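Local coordinates for protein phosphoserine aminotransferase (Bacillus circulans, PDB 2C0R) that catalyses the reversible, pyridoxal-phosphate-dependent transamination that makes phosphoserine from 3-phosphohydroxypyruvate, a step of serine biosynthesis, and a parallel reaction in pyridoxine biosynthesis, at residues 51-54 and 55-59; 252-255 and 256-260; 41-45 and 46-50. The protein carries 1 engineered substitution. All coordinates share one frame; numbering follows the deposited sequence.

Interaction 1. Residues 51-54 and 55-59; sequences HNEA and QARLL
E53 and R57, one helical turn apart, form the charged part of this local contact. OE2 of E53 faces the NE and NH2 atoms of the guanidinium in a salt bridge whose modelled separations are implausibly short, so its fine geometry is doubtful. The two flat groups are far from coplanar, at 80°, and CG of E53 lies over one guanidinium face. A chi1 of -75° turns the CG of R57 away from its own carbonyl carbon, and the extended chain beyond it reaches the carboxylate. With an alanine in place of R57, E53 would probably be left without its salt-bridge mate, the weak bond from N249 and the long, weak ion pair with K253 being poor substitutes.

Backbone bonds carry the helix past these side chains: A56 N to N52 O at 3.1 Å, R57 N to E53 O at 2.8 Å and L58 N to A54 O at 3.0 Å. A side chain adds a further bond, as Q55 NE2 reaches H51 O at 3.2 Å from well above the carbonyl plane.

In packing terms, that amide stands nearly perpendicular to the H51 imidazole, with Q55 NE2 3.6 Å from H51 CD2. H51 NE2 donates to N234 O and Q55 NE2 to N234 OD1, while K69 NZ donates to Q55 OE1. Within the fold, A54 and R57 meet helix 242-257, Q55 packs on strand 68-73, and L58 reaches strand 205-210.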
loop_
_atom_site.group_PDB
_atom_site.type_symbol
_atom_site.label_atom_id
_atom_site.label_comp_id
_atom_site.label_asym_id
_atom_site.label_seq_id
_atom_site.Cartn_x
_atom_site.Cartn_y
_atom_site.Cartn_z
ATOM N N HIS A 51 11.665 2.370 -9.950
ATOM C CA HIS A 51 11.842 1.913 -8.550
ATOM C C HIS A 51 13.225 2.200 -8.019
ATOM O O HIS A 51 13.409 2.631 -6.866
ATOM C CB HIS A 51 11.552 0.400 -8.591
ATOM C CG HIS A 51 11.489 -0.292 -7.273
ATOM N ND1 HIS A 51 10.332 -0.324 -6.510
ATOM C CD2 HIS A 51 12.445 -1.002 -6.634
ATOM C CE1 HIS A 51 10.622 -1.051 -5.420
ATOM N NE2 HIS A 51 11.889 -1.466 -5.466
ATOM N N ASN A 52 14.242 1.935 -8.868
ATOM C CA ASN A 52 15.624 2.191 -8.488
ATOM C C ASN A 52 15.990 3.665 -8.551
ATOM O O ASN A 52 16.758 4.147 -7.706
ATOM C CB ASN A 52 16.540 1.367 -9.375
ATOM C CG ASN A 52 16.464 -0.097 -9.044
ATOM O OD1 ASN A 52 16.372 -0.988 -9.929
ATOM N ND2 ASN A 52 16.461 -0.363 -7.772
ATOM N N GLU A 53 15.459 4.410 -9.481
ATOM C CA GLU A 53 15.727 5.839 -9.598
ATOM C C GLU A 53 15.213 6.582 -8.371
ATOM O O GLU A 53 15.853 7.515 -7.901
ATOM C CB GLU A 53 15.079 6.402 -10.882
ATOM C CG GLU A 53 15.287 7.886 -11.148
ATOM C CD GLU A 53 14.330 8.421 -12.202
ATOM O OE1 GLU A 53 13.829 7.657 -13.025
ATOM O OE2 GLU A 53 13.991 9.615 -12.196
ATOM N N ALA A 54 14.059 6.144 -7.880
ATOM C CA ALA A 54 13.495 6.843 -6.722
ATOM C C ALA A 54 14.466 6.730 -5.545
ATOM O O ALA A 54 14.649 7.694 -4.826
ATOM C CB ALA A 54 12.133 6.265 -6.368
ATOM N N GLN A 55 15.037 5.522 -5.351
ATOM C CA GLN A 55 15.974 5.354 -4.265
ATOM C C GLN A 55 17.216 6.228 -4.438
ATOM O O GLN A 55 17.635 6.902 -3.520
ATOM C CB GLN A 55 16.373 3.886 -4.203
ATOM C CG GLN A 55 15.228 2.947 -3.931
ATOM C CD GLN A 55 15.755 1.511 -4.069
ATOM O OE1 GLN A 55 16.821 1.158 -3.520
ATOM N NE2 GLN A 55 15.003 0.716 -4.786
ATOM N N ALA A 56 17.797 6.233 -5.638
ATOM C CA ALA A 56 18.953 7.038 -5.944
ATOM C C ALA A 56 18.659 8.528 -5.803
ATOM O O ALA A 56 19.500 9.275 -5.291
ATOM C CB ALA A 56 19.452 6.804 -7.375
ATOM N N ARG A 57 17.500 8.976 -6.250
ATOM C CA ARG A 57 17.242 10.422 -6.094
ATOM C C ARG A 57 17.048 10.818 -4.650
ATOM O O ARG A 57 17.439 11.904 -4.233
ATOM C CB ARG A 57 15.926 10.718 -6.827
ATOM C CG ARG A 57 16.055 10.729 -8.305
ATOM C CD ARG A 57 14.749 11.160 -8.953
ATOM N NE ARG A 57 14.791 11.159 -10.395
ATOM C CZ ARG A 57 15.685 11.620 -11.231
ATOM N NH1 ARG A 57 16.809 12.180 -10.804
ATOM N NH2 ARG A 57 15.519 11.539 -12.539
ATOM N N LEU A 58 16.442 9.954 -3.848
ATOM C CA LEU A 58 16.275 10.274 -2.416
ATOM C C LEU A 58 17.635 10.333 -1.744
ATOM O O LEU A 58 17.908 11.286 -1.026
ATOM C CB LEU A 58 15.385 9.216 -1.791
ATOM C CG LEU A 58 14.961 9.268 -0.339
ATOM C CD1 LEU A 58 14.823 10.597 0.322
ATOM C CD2 LEU A 58 13.602 8.512 -0.268
ATOM N N LEU A 59 18.508 9.358 -1.949
ATOM C CA LEU A 59 19.845 9.423 -1.367
ATOM C C LEU A 59 20.589 10.671 -1.842
ATOM O O LEU A 59 21.277 11.305 -1.018
ATOM C CB LEU A 59 20.658 8.157 -1.656
ATOM C CG LEU A 59 20.133 6.935 -0.895
ATOM C CD1 LEU A 59 20.868 5.702 -1.397
ATOM C CD2 LEU A 59 20.345 7.045 0.594
#

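Interaction 2. Residues 252-255 and 256-260; sequences LKWI and EERGG
The carbonyl oxygen of I255 takes two backbone donors from the residues that follow: G260 N at 2.9 Å and, more weakly, R258 N at 3.0 Å. R258 N is itself shared, since it also makes a weak bond to W254 O, an oxygen that R258 NH1 approaches from the side chain in another weak bond. Upstream the helix is regular, with E256 N bonded to L252 O and E257 N to K253 O.

The arginine then folds over the indole. A chi1 of -71° sets R258 CG over the six-membered ring of W254, 3.6 Å from its centroid, in a CH-pi contact; the bend at chi2 then turns the rest of the chain along the indole. Farther along, the guanidinium lies on the same side of the indole, above its NE1-CD1 rim, its plane only 22° from that of the ring and its CZ 3.0 Å from W254 NE1. E18 is consistent with this closeness of two donor groups: its OE2 forms a salt bridge with R258 NH2 and accepts a weak hydrogen bond from W254 NE1. E257 OE1 sits in the guanidinium plane, at its edge, in a weak salt bridge to R258 NH1, and has R22 as a second partner.

At G259 phi is positive, 99°, and a CB there would collide with the carbonyl oxygen of R258. G259 N bonds to E256 O at 3.0 Å; with the G260 N to I255 O bond this makes a Schellman motif, which ends helix 242-257 just before helix 260-280.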
loop_
_atom_site.group_PDB
_atom_site.type_symbol
_atom_site.label_atom_id
_atom_site.label_comp_id
_atom_site.label_asym_id
_atom_site.label_seq_id
_atom_site.Cartn_x
_atom_site.Cartn_y
_atom_site.Cartn_z
ATOM N N LEU A 252 10.281 13.592 -5.874
ATOM C CA LEU A 252 11.701 13.810 -5.613
ATOM C C LEU A 252 12.332 14.662 -6.707
ATOM O O LEU A 252 13.170 15.528 -6.426
ATOM C CB LEU A 252 12.479 12.490 -5.465
ATOM C CG LEU A 252 11.964 11.558 -4.350
ATOM C CD1 LEU A 252 12.758 10.274 -4.441
ATOM C CD2 LEU A 252 12.091 12.199 -2.983
ATOM N N LYS A 253 11.940 14.408 -7.952
ATOM C CA LYS A 253 12.399 15.302 -9.025
ATOM C C LYS A 253 12.012 16.746 -8.750
ATOM O O LYS A 253 12.788 17.659 -8.922
ATOM C CB LYS A 253 11.791 14.843 -10.344
ATOM C CG LYS A 253 12.404 13.592 -10.962
ATOM C CD LYS A 253 11.496 13.122 -12.114
ATOM C CE LYS A 253 12.001 11.758 -12.646
ATOM N NZ LYS A 253 11.097 11.294 -13.739
ATOM N N TRP A 254 10.760 16.941 -8.319
ATOM C CA TRP A 254 10.305 18.323 -8.043
ATOM C C TRP A 254 11.097 18.926 -6.894
ATOM O O TRP A 254 11.450 20.099 -6.942
ATOM C CB TRP A 254 8.803 18.243 -7.782
ATOM C CG TRP A 254 8.170 19.510 -7.291
ATOM C CD1 TRP A 254 7.627 20.515 -8.085
ATOM C CD2 TRP A 254 7.993 19.958 -5.935
ATOM N NE1 TRP A 254 7.131 21.528 -7.294
ATOM C CE2 TRP A 254 7.349 21.207 -5.984
ATOM C CE3 TRP A 254 8.322 19.414 -4.689
ATOM C CZ2 TRP A 254 7.031 21.911 -4.822
ATOM C CZ3 TRP A 254 8.007 20.106 -3.538
ATOM C CH2 TRP A 254 7.365 21.352 -3.613
ATOM N N ILE A 255 11.413 18.141 -5.854
ATOM C CA ILE A 255 12.195 18.743 -4.748
ATOM C C ILE A 255 13.531 19.209 -5.276
ATOM O O ILE A 255 14.031 20.291 -4.921
ATOM C CB ILE A 255 12.362 17.721 -3.601
ATOM C CG1 ILE A 255 11.054 17.377 -2.918
ATOM C CG2 ILE A 255 13.356 18.272 -2.555
ATOM C CD1 ILE A 255 11.092 16.265 -1.869
ATOM N N GLU A 256 14.115 18.387 -6.148
ATOM C CA GLU A 256 15.421 18.784 -6.708
ATOM C C GLU A 256 15.236 20.085 -7.467
ATOM O O GLU A 256 16.063 21.004 -7.380
ATOM C CB GLU A 256 15.986 17.651 -7.568
ATOM C CG GLU A 256 17.242 17.992 -8.324
ATOM C CD GLU A 256 18.547 17.999 -7.561
ATOM O OE1 GLU A 256 19.586 17.713 -8.214
ATOM O OE2 GLU A 256 18.587 18.297 -6.341
ATOM N N GLU A 257 14.150 20.206 -8.220
ATOM C CA GLU A 257 13.937 21.413 -9.019
ATOM C C GLU A 257 13.710 22.655 -8.178
ATOM O O GLU A 257 13.864 23.777 -8.669
ATOM C CB GLU A 257 12.671 21.295 -9.865
ATOM C CG GLU A 257 12.715 20.325 -11.008
ATOM C CD GLU A 257 11.333 20.130 -11.633
ATOM O OE1 GLU A 257 10.302 20.476 -11.001
ATOM O OE2 GLU A 257 11.305 19.621 -12.767
ATOM N N ARG A 258 13.293 22.419 -6.953
ATOM C CA ARG A 258 12.953 23.480 -6.037
ATOM C C ARG A 258 14.201 23.914 -5.264
ATOM O O ARG A 258 14.083 24.723 -4.356
ATOM C CB ARG A 258 11.892 23.014 -5.054
ATOM C CG ARG A 258 10.488 22.789 -5.567
ATOM C CD ARG A 258 9.770 24.133 -5.681
ATOM N NE ARG A 258 9.069 24.289 -6.919
ATOM C CZ ARG A 258 9.043 23.713 -8.099
ATOM N NH1 ARG A 258 9.795 22.683 -8.476
ATOM N NH2 ARG A 258 8.177 24.231 -8.977
ATOM N N GLY A 259 15.374 23.371 -5.607
ATOM C CA GLY A 259 16.615 23.711 -4.886
ATOM C C GLY A 259 17.001 22.692 -3.857
ATOM O O GLY A 259 17.771 22.985 -2.929
ATOM N N GLY A 260 16.459 21.493 -3.940
ATOM C CA GLY A 260 16.711 20.430 -2.997
ATOM C C GLY A 260 16.240 20.766 -1.610
ATOM O O GLY A 260 15.333 21.588 -1.405
#

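Interaction 3. Residues 41-45 and 46-50; sequences SHRGA and VYEAV
S41, H42 and R43 meet Y47 and E48 in a surface contact at the start of helix 45-61, where a type I beta turn from S41 ends on G44, the N-cap residue. The turn is closed by G44 N bonding to S41 O, and R43 N bonds to S41 OG in an ST turn. The helix then begins with E48 N to G44 O at 3.0 Å, and one water joins turn and helix, donating to S41 O and accepting from Y47 N.

The site lies close to functional groups: R43 probably binds glutamate, as in relatives, and the side chain of H42 is about 6 Å from a bound pyridoxal phosphate. S41 and H42 also pack on N9 and P12 of the second subunit.

Y47 takes a chi1 of 169°, which sets its ring beside the turn; CD2 is 3.5 Å from H42 O, a buried oxygen without a polar partner that meets the ring at its edge, in plane. E48 extends toward R43, where OE2 makes a weak salt bridge to NE at 3.4 Å. A second water completes that link, accepting from R43 NH2 at 2.9 Å and donating to E48 OE2 at 2.6 Å.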
loop_
_atom_site.group_PDB
_atom_site.type_symbol
_atom_site.label_atom_id
_atom_site.label_comp_id
_atom_site.label_asym_id
_atom_site.label_seq_id
_atom_site.Cartn_x
_atom_site.Cartn_y
_atom_site.Cartn_z
ATOM N N SER A 41 4.935 -4.942 -15.235
ATOM C CA SER A 41 5.509 -5.855 -14.273
ATOM C C SER A 41 6.452 -5.120 -13.339
ATOM O O SER A 41 7.274 -4.316 -13.807
ATOM C CB SER A 41 6.319 -6.907 -15.047
ATOM O OG SER A 41 6.922 -7.804 -14.092
ATOM N N HIS A 42 6.387 -5.474 -12.067
ATOM C CA HIS A 42 7.355 -4.918 -11.109
ATOM C C HIS A 42 8.722 -5.532 -11.291
ATOM O O HIS A 42 9.673 -4.971 -10.728
ATOM C CB HIS A 42 6.890 -5.059 -9.670
ATOM C CG HIS A 42 6.690 -6.479 -9.261
ATOM N ND1 HIS A 42 5.803 -7.299 -9.930
ATOM C CD2 HIS A 42 7.257 -7.221 -8.295
ATOM C CE1 HIS A 42 5.849 -8.496 -9.350
ATOM N NE2 HIS A 42 6.719 -8.458 -8.348
ATOM N N ARG A 43 8.849 -6.586 -12.076
ATOM C CA ARG A 43 10.145 -7.160 -12.401
ATOM C C ARG A 43 10.491 -6.892 -13.843
ATOM O O ARG A 43 11.433 -7.487 -14.382
ATOM C CB ARG A 43 10.152 -8.674 -12.156
ATOM C CG ARG A 43 9.863 -8.994 -10.683
ATOM C CD ARG A 43 10.459 -7.922 -9.828
ATOM N NE ARG A 43 11.828 -8.084 -9.467
ATOM C CZ ARG A 43 12.322 -8.944 -8.557
ATOM N NH1 ARG A 43 11.599 -9.816 -7.853
ATOM N NH2 ARG A 43 13.631 -8.901 -8.370
ATOM N N GLY A 44 9.759 -5.979 -14.502
ATOM C CA GLY A 44 10.193 -5.524 -15.813
ATOM C C GLY A 44 11.142 -4.343 -15.742
ATOM O O GLY A 44 11.108 -3.591 -14.784
ATOM N N ALA A 45 11.964 -4.124 -16.769
ATOM C CA ALA A 45 12.988 -3.080 -16.700
ATOM C C ALA A 45 12.412 -1.677 -16.619
ATOM O O ALA A 45 13.053 -0.792 -16.046
ATOM C CB ALA A 45 13.938 -3.126 -17.904
ATOM N N VAL A 46 11.250 -1.418 -17.192
ATOM C CA VAL A 46 10.665 -0.060 -17.127
ATOM C C VAL A 46 10.283 0.292 -15.699
ATOM O O VAL A 46 10.692 1.348 -15.222
ATOM C CB VAL A 46 9.466 0.052 -18.069
ATOM C CG1 VAL A 46 8.810 1.426 -17.936
ATOM C CG2 VAL A 46 9.890 -0.167 -19.542
ATOM N N TYR A 47 9.526 -0.577 -15.029
ATOM C CA TYR A 47 9.180 -0.226 -13.659
ATOM C C TYR A 47 10.450 -0.238 -12.830
ATOM O O TYR A 47 10.644 0.581 -11.963
ATOM C CB TYR A 47 8.009 -1.151 -13.124
ATOM C CG TYR A 47 7.983 -0.823 -11.622
ATOM C CD1 TYR A 47 7.377 0.356 -11.210
ATOM C CD2 TYR A 47 8.549 -1.615 -10.631
ATOM C CE1 TYR A 47 7.315 0.734 -9.888
ATOM C CE2 TYR A 47 8.550 -1.264 -9.308
ATOM C CZ TYR A 47 7.917 -0.075 -8.935
ATOM O OH TYR A 47 7.873 0.332 -7.645
ATOM N N GLU A 48 11.316 -1.240 -12.970
ATOM C CA GLU A 48 12.494 -1.359 -12.103
ATOM C C GLU A 48 13.330 -0.101 -12.207
ATOM O O GLU A 48 13.920 0.355 -11.236
ATOM C CB GLU A 48 13.339 -2.593 -12.494
ATOM C CG GLU A 48 12.701 -3.877 -11.984
ATOM C CD GLU A 48 13.415 -5.106 -12.488
ATOM O OE1 GLU A 48 14.077 -4.979 -13.547
ATOM O OE2 GLU A 48 13.273 -6.129 -11.825
ATOM N N ALA A 49 13.381 0.508 -13.394
ATOM C CA ALA A 49 14.152 1.745 -13.501
ATOM C C ALA A 49 13.575 2.840 -12.596
ATOM O O ALA A 49 14.314 3.585 -11.950
ATOM C CB ALA A 49 14.182 2.242 -14.951
ATOM N N VAL A 50 12.246 2.956 -12.563
ATOM C CA VAL A 50 11.595 3.961 -11.748
ATOM C C VAL A 50 11.846 3.657 -10.272
ATOM O O VAL A 50 12.183 4.520 -9.455
ATOM C CB VAL A 50 10.071 3.996 -12.026
ATOM C CG1 VAL A 50 9.315 4.781 -10.982
ATOM C CG2 VAL A 50 9.838 4.532 -13.446
HETATM O O HOH W 1 8.054 -2.808 -16.016
HETATM O O HOH W 2 14.801 -6.558 -9.711
#

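Followed from the N terminus, these contacts illustrate how helices are begun, continued and ended by short-range pairs. Interaction 3 comes first, joining the turn at 41-44 to the first turn of helix 45-61; interaction 1 adjoins it in sequence and runs along the same helix. Almost two hundred residues later, interaction 2 finishes helix 242-257. Each closes only a turn-sized loop, and the three stand in series, none nesting within or crossing another. In space the two helices meet: K253 CG lies 3.5 Å from R57 NE, and L252 CD1 packs against A54 and L58, so interactions 1 and 2 touch. Interactions 2 and 3 do not, their centres lying about 23 Å apart.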